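Local coordinates for protein endoglucanase (Uncultured bacterium, PDB 3X17) that hydrolyses internal beta-1,4-glucosidic bonds of cellulose, as a family 9 glycoside hydrolase carrying an Ig-like domain ahead of its (alpha/alpha)6 barrel, at residues G241-K246 against Q273-A278; R235-D240 against L301-Q306. All blocks are in the same frame, centred on the assembly; numbering follows the deposited sequence.

How the contacts relate
Coming from the N terminus, the chain leaves helix 221-235 at Met236 and runs through the rest of 235-240 straight into 241-246, which leads into strand 243-249. Strand 265-271 and helix 272-288 follow; contact 1 closes here, bringing residues 273-278 back to the strand. The chain then enters helix 294-312, whose residues 301-306 return to the loop and close contact 2. Contact 1 is thus nested inside the larger loop of contact 2, and two successive helices of the barrel are tied to adjoining pieces of one connection. The centres lie about 9 Å apart, and a probable hydrogen bond from Tyr244 N to Met236 O (2.8 Å) joins loop to strand.

Contact 1: residues G241-K246 against Q273-A278; sequences GAVYHK and QDTAKA
Gly241 brings its carbonyl O to within 3.5 Å of the Thr275 methyl CG2, where the chain entering strand 243-249 packs on the first turns of helix 272-288 in the family 9 catalytic domain. With phi at 105°, a CB would be jammed against the preceding carbonyl oxygen, so glycine suits the turn. Ala242 brings its CA to 3.6 Å from Thr275 OG1, while its methyl points away overall, toward Phe310 and Ile270, where a small side chain fits. The backbone N-H of Val243 binds that same OG1 at 3.0 Å, but the hydroxyl is bonded chiefly to Thr271 O, at the end of strand 265-271, so one threonine joins the helix start to both strands. Val243 points toward the helix and packs its CG2 branch on Ala278 CB (4.0 Å), an apolar touch between two compact side chains. Tyr244 turns away, its OH bonded to Asp159.

His245, with CG anti to its backbone N (chi1 174°), swings its ring back to the helix, where ND1 donates to Asp274 OD2 at 2.5 Å, a length so short it is doubtful. The carboxylate oxygen lies near the ring plane, at its edge, although the two planes are turned 45° apart. Thr185 holds the other oxygen, OD1. With Pro330 O facing NE2 and Asp274 facing ND1, the buried ring probably carries both protons, or at least a raised pKa, with Asp274 as counter-charge.

Contact 2: residues R235-D240 against L301-Q306; sequences RMQRPD and LAAAEQ
Two glutamine amides span this contact, each working through the NH2 edge of its flat group. Ala303 O lies close to the amide plane of Gln237 and accepts from NE2 at 3.2 Å, in a nearly straight bond (164° at the hydrogen); the other end of the amide, OE1, rests 3.6 Å from Ala303 CB. The Gln306 amide likewise has its acceptor, Asp240 O, in its own plane, 2.7 Å from NE2, but the nitrogen stands well above the carbonyl plane of Asp240, 75° out of it. At the edge of the Arg238 guanidinium, NH1 forms a salt bridge with Asp240 OD2 (2.9 Å), which accepts on its syn lone pair, in the guanidinium plane.

An extended chain lets Gln237 reach across to the helix, whereas Gln306 bends at chi2 (55°) to bring its amide to the carbonyl of Asp240. Alanine suits position 303 because its short side chain allows the Gln237 amide to come up to the helix backbone. Gln237 NE2 also bonds to Gly241 O, its stronger partner. The loop is therefore fastened to helix 294-312 by neutral amides reaching backbone carbonyls, so the grip needs no charged group; Arg238 and Asp240 pair within the loop.

Contact 1: residues G241-K246 against Q273-A278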
loop_
_atom_site.group_PDB
_atom_site.type_symbol
_atom_site.label_atom_id
_atom_site.label_comp_id
_atom_site.label_asym_id
_atom_site.label_seq_id
_atom_site.Cartn_x
_atom_site.Cartn_y
_atom_site.Cartn_z
ATOM N N GLY A 241 -21.494 -16.160 10.122
ATOM C CA GLY A 241 -20.329 -15.301 10.407
ATOM C C GLY A 241 -19.149 -15.580 9.523
ATOM O O GLY A 241 -18.239 -14.754 9.419
ATOM N N ALA A 242 -19.197 -16.677 8.768
ATOM C CA ALA A 242 -18.124 -16.964 7.817
ATOM C C ALA A 242 -18.132 -15.975 6.633
ATOM O O ALA A 242 -19.166 -15.432 6.294
ATOM C CB ALA A 242 -18.221 -18.423 7.310
ATOM N N VAL A 243 -16.974 -15.746 6.022
ATOM C CA VAL A 243 -16.839 -14.728 4.979
ATOM C C VAL A 243 -16.303 -15.341 3.686
ATOM O O VAL A 243 -15.335 -16.108 3.716
ATOM C CB VAL A 243 -15.933 -13.538 5.432
ATOM C CG1 VAL A 243 -15.771 -12.492 4.308
ATOM C CG2 VAL A 243 -16.529 -12.874 6.658
ATOM N N TYR A 244 -17.035 -15.137 2.586
ATOM C CA TYR A 244 -16.635 -15.659 1.275
ATOM C C TYR A 244 -15.326 -15.040 0.834
ATOM O O TYR A 244 -14.970 -13.932 1.252
ATOM C CB TYR A 244 -17.729 -15.410 0.208
ATOM C CG TYR A 244 -19.023 -16.143 0.500
ATOM C CD1 TYR A 244 -19.080 -17.536 0.445
ATOM C CD2 TYR A 244 -20.167 -15.452 0.900
ATOM C CE1 TYR A 244 -20.254 -18.221 0.742
ATOM C CE2 TYR A 244 -21.350 -16.120 1.201
ATOM C CZ TYR A 244 -21.384 -17.506 1.133
ATOM O OH TYR A 244 -22.544 -18.190 1.455
ATOM N N HIS A 245 -14.615 -15.750 -0.029
ATOM C CA HIS A 245 -13.220 -15.445 -0.276
ATOM C C HIS A 245 -13.070 -14.326 -1.288
ATOM O O HIS A 245 -12.207 -13.472 -1.161
ATOM C CB HIS A 245 -12.496 -16.686 -0.775
ATOM C CG HIS A 245 -11.082 -16.439 -1.183
ATOM N ND1 HIS A 245 -10.136 -15.921 -0.315
ATOM C CD2 HIS A 245 -10.409 -16.795 -2.304
ATOM C CE1 HIS A 245 -8.952 -15.936 -0.902
ATOM N NE2 HIS A 245 -9.098 -16.425 -2.123
ATOM N N LYS A 246 -13.888 -14.348 -2.322
ATOM C CA LYS A 246 -13.699 -13.437 -3.418
ATOM C C LYS A 246 -14.869 -13.604 -4.381
ATOM O O LYS A 246 -15.707 -14.515 -4.223
ATOM C CB LYS A 246 -12.379 -13.740 -4.138
ATOM C CG LYS A 246 -12.373 -15.111 -4.855
ATOM C CD LYS A 246 -11.162 -15.302 -5.736
ATOM C CE LYS A 246 -11.078 -16.765 -6.210
ATOM N NZ LYS A 246 -10.045 -16.949 -7.289
ATOM N N GLN A 273 -9.208 -17.566 7.171
ATOM C CA GLN A 273 -8.378 -16.342 7.117
ATOM C C GLN A 273 -9.165 -15.095 6.712
ATOM O O GLN A 273 -8.983 -14.027 7.285
ATOM C CB GLN A 273 -7.097 -16.509 6.263
ATOM C CG GLN A 273 -7.318 -16.845 4.790
ATOM C CD GLN A 273 -7.253 -15.625 3.875
ATOM O OE1 GLN A 273 -7.177 -14.476 4.343
ATOM N NE2 GLN A 273 -7.329 -15.863 2.560
ATOM N N ASP A 274 -10.031 -15.230 5.713
ATOM C CA ASP A 274 -10.873 -14.124 5.300
ATOM C C ASP A 274 -11.830 -13.760 6.422
ATOM O O ASP A 274 -12.110 -12.576 6.645
ATOM C CB ASP A 274 -11.650 -14.438 4.008
ATOM C CG ASP A 274 -10.755 -14.451 2.768
ATOM O OD1 ASP A 274 -10.046 -13.445 2.536
ATOM O OD2 ASP A 274 -10.798 -15.453 1.997
ATOM N N THR A 275 -12.386 -14.773 7.083
ATOM C CA THR A 275 -13.344 -14.529 8.140
ATOM C C THR A 275 -12.671 -13.713 9.281
ATOM O O THR A 275 -13.206 -12.698 9.766
ATOM C CB THR A 275 -13.920 -15.880 8.649
ATOM O OG1 THR A 275 -14.589 -16.560 7.570
ATOM C CG2 THR A 275 -14.890 -15.667 9.779
ATOM N N ALA A 276 -11.440 -14.092 9.608
ATOM C CA ALA A 276 -10.681 -13.437 10.690
ATOM C C ALA A 276 -10.183 -12.033 10.264
ATOM O O ALA A 276 -10.327 -11.069 11.014
ATOM C CB ALA A 276 -9.484 -14.333 11.098
ATOM N N LYS A 277 -9.657 -11.905 9.049
ATOM C CA LYS A 277 -9.315 -10.581 8.518
ATOM C C LYS A 277 -10.506 -9.620 8.550
ATOM O O LYS A 277 -10.378 -8.484 8.993
ATOM C CB LYS A 277 -8.784 -10.646 7.094
ATOM C CG LYS A 277 -7.333 -11.089 6.957
ATOM C CD LYS A 277 -7.027 -11.341 5.480
ATOM C CE LYS A 277 -5.539 -11.513 5.200
ATOM N NZ LYS A 277 -5.155 -12.952 5.382
ATOM N N ALA A 278 -11.692 -10.102 8.184
ATOM C CA ALA A 278 -12.828 -9.200 8.143
ATOM C C ALA A 278 -13.232 -8.863 9.568
ATOM O O ALA A 278 -13.557 -7.726 9.867
ATOM C CB ALA A 278 -13.988 -9.839 7.382
#

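Contact 2: residues R235-D240 against L301-Q306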
loop_
_atom_site.group_PDB
_atom_site.type_symbol
_atom_site.label_atom_id
_atom_site.label_comp_id
_atom_site.label_asym_id
_atom_site.label_seq_id
_atom_site.Cartn_x
_atom_site.Cartn_y
_atom_site.Cartn_z
ATOM N N ARG A 235 -21.630 -7.790 2.859
ATOM C CA ARG A 235 -22.412 -8.559 1.866
ATOM C C ARG A 235 -21.725 -9.895 1.590
ATOM O O ARG A 235 -22.347 -10.818 1.057
ATOM C CB ARG A 235 -22.603 -7.755 0.575
ATOM C CG ARG A 235 -23.241 -6.346 0.772
ATOM C CD ARG A 235 -23.217 -5.496 -0.517
ATOM N NE ARG A 235 -23.632 -4.121 -0.237
ATOM C CZ ARG A 235 -22.835 -3.034 -0.233
ATOM N NH1 ARG A 235 -21.597 -3.045 -0.748
ATOM N NH2 ARG A 235 -23.331 -1.883 0.191
ATOM N N MET A 236 -20.428 -9.976 1.897
ATOM C CA MET A 236 -19.652 -11.213 1.723
ATOM C C MET A 236 -19.705 -12.125 2.961
ATOM O O MET A 236 -18.989 -13.136 3.047
ATOM C CB MET A 236 -18.200 -10.891 1.382
ATOM C CG MET A 236 -17.980 -10.318 -0.026
ATOM S SD MET A 236 -18.478 -11.479 -1.348
ATOM C CE MET A 236 -16.956 -12.458 -1.575
ATOM N N GLN A 237 -20.530 -11.749 3.926
ATOM C CA GLN A 237 -20.640 -12.515 5.140
ATOM C C GLN A 237 -21.915 -13.354 5.186
ATOM O O GLN A 237 -23.023 -12.872 5.010
ATOM C CB GLN A 237 -20.509 -11.646 6.409
ATOM C CG GLN A 237 -20.245 -12.483 7.681
ATOM C CD GLN A 237 -20.248 -11.653 8.979
ATOM O OE1 GLN A 237 -20.922 -10.616 9.069
ATOM N NE2 GLN A 237 -19.504 -12.122 9.996
ATOM N N ARG A 238 -21.732 -14.587 5.608
ATOM C CA ARG A 238 -22.783 -15.574 5.647
ATOM C C ARG A 238 -23.354 -15.508 7.066
ATOM O O ARG A 238 -22.634 -15.122 7.993
ATOM C CB ARG A 238 -22.082 -16.901 5.392
ATOM C CG ARG A 238 -22.919 -18.041 5.026
ATOM C CD ARG A 238 -22.268 -19.248 5.652
ATOM N NE ARG A 238 -21.445 -19.933 4.700
ATOM C CZ ARG A 238 -20.708 -21.002 4.979
ATOM N NH1 ARG A 238 -20.504 -21.393 6.237
ATOM N NH2 ARG A 238 -20.135 -21.639 3.983
ATOM N N PRO A 239 -24.639 -15.867 7.254
ATOM C CA PRO A 239 -25.228 -15.555 8.549
ATOM C C PRO A 239 -24.559 -16.259 9.726
ATOM O O PRO A 239 -24.716 -15.825 10.870
ATOM C CB PRO A 239 -26.682 -16.041 8.400
ATOM C CG PRO A 239 -26.958 -15.890 6.943
ATOM C CD PRO A 239 -25.661 -16.305 6.280
ATOM N N ASP A 240 -23.810 -17.328 9.473
ATOM C CA ASP A 240 -23.113 -17.956 10.585
ATOM C C ASP A 240 -21.829 -17.173 10.936
ATOM O O ASP A 240 -21.200 -17.444 11.954
ATOM C CB ASP A 240 -22.865 -19.461 10.347
ATOM C CG ASP A 240 -21.971 -19.735 9.137
ATOM O OD1 ASP A 240 -21.688 -18.800 8.365
ATOM O OD2 ASP A 240 -21.632 -20.911 8.913
ATOM N N LEU A 301 -19.313 -3.921 14.671
ATOM C CA LEU A 301 -18.939 -4.697 15.855
ATOM C C LEU A 301 -19.711 -5.987 15.879
ATOM O O LEU A 301 -19.139 -7.031 16.162
ATOM C CB LEU A 301 -19.161 -3.918 17.156
ATOM C CG LEU A 301 -19.060 -4.708 18.473
ATOM C CD1 LEU A 301 -17.666 -5.299 18.654
ATOM C CD2 LEU A 301 -19.491 -3.857 19.711
ATOM N N ALA A 302 -20.993 -5.937 15.506
ATOM C CA ALA A 302 -21.824 -7.156 15.516
ATOM C C ALA A 302 -21.287 -8.171 14.527
ATOM O O ALA A 302 -21.170 -9.364 14.838
ATOM C CB ALA A 302 -23.303 -6.831 15.221
ATOM N N ALA A 303 -20.929 -7.684 13.342
ATOM C CA ALA A 303 -20.381 -8.531 12.308
ATOM C C ALA A 303 -19.089 -9.198 12.785
ATOM O O ALA A 303 -18.889 -10.400 12.587
ATOM C CB ALA A 303 -20.119 -7.711 11.061
ATOM N N ALA A 304 -18.192 -8.409 13.373
ATOM C CA ALA A 304 -16.905 -8.950 13.853
ATOM C C ALA A 304 -17.146 -10.047 14.888
ATOM O O ALA A 304 -16.460 -11.076 14.894
ATOM C CB ALA A 304 -15.990 -7.835 14.453
ATOM N N GLU A 305 -18.122 -9.819 15.755
ATOM C CA GLU A 305 -18.443 -10.753 16.839
ATOM C C GLU A 305 -19.009 -12.070 16.317
ATOM O O GLU A 305 -18.735 -13.135 16.877
ATOM C CB GLU A 305 -19.418 -10.112 17.843
ATOM C CG GLU A 305 -18.776 -9.016 18.692
ATOM C CD GLU A 305 -19.778 -8.242 19.571
ATOM O OE1 GLU A 305 -20.946 -8.066 19.164
ATOM O OE2 GLU A 305 -19.364 -7.732 20.633
ATOM N N GLN A 306 -19.778 -12.001 15.235
ATOM C CA GLN A 306 -20.422 -13.186 14.671
ATOM C C GLN A 306 -19.369 -14.015 13.923
ATOM O O GLN A 306 -19.306 -15.226 14.061
ATOM C CB GLN A 306 -21.564 -12.738 13.735
ATOM C CG GLN A 306 -22.361 -13.856 13.059
ATOM C CD GLN A 306 -22.930 -14.854 14.058
ATOM O OE1 GLN A 306 -23.565 -14.470 15.047
ATOM N NE2 GLN A 306 -22.639 -16.141 13.847
#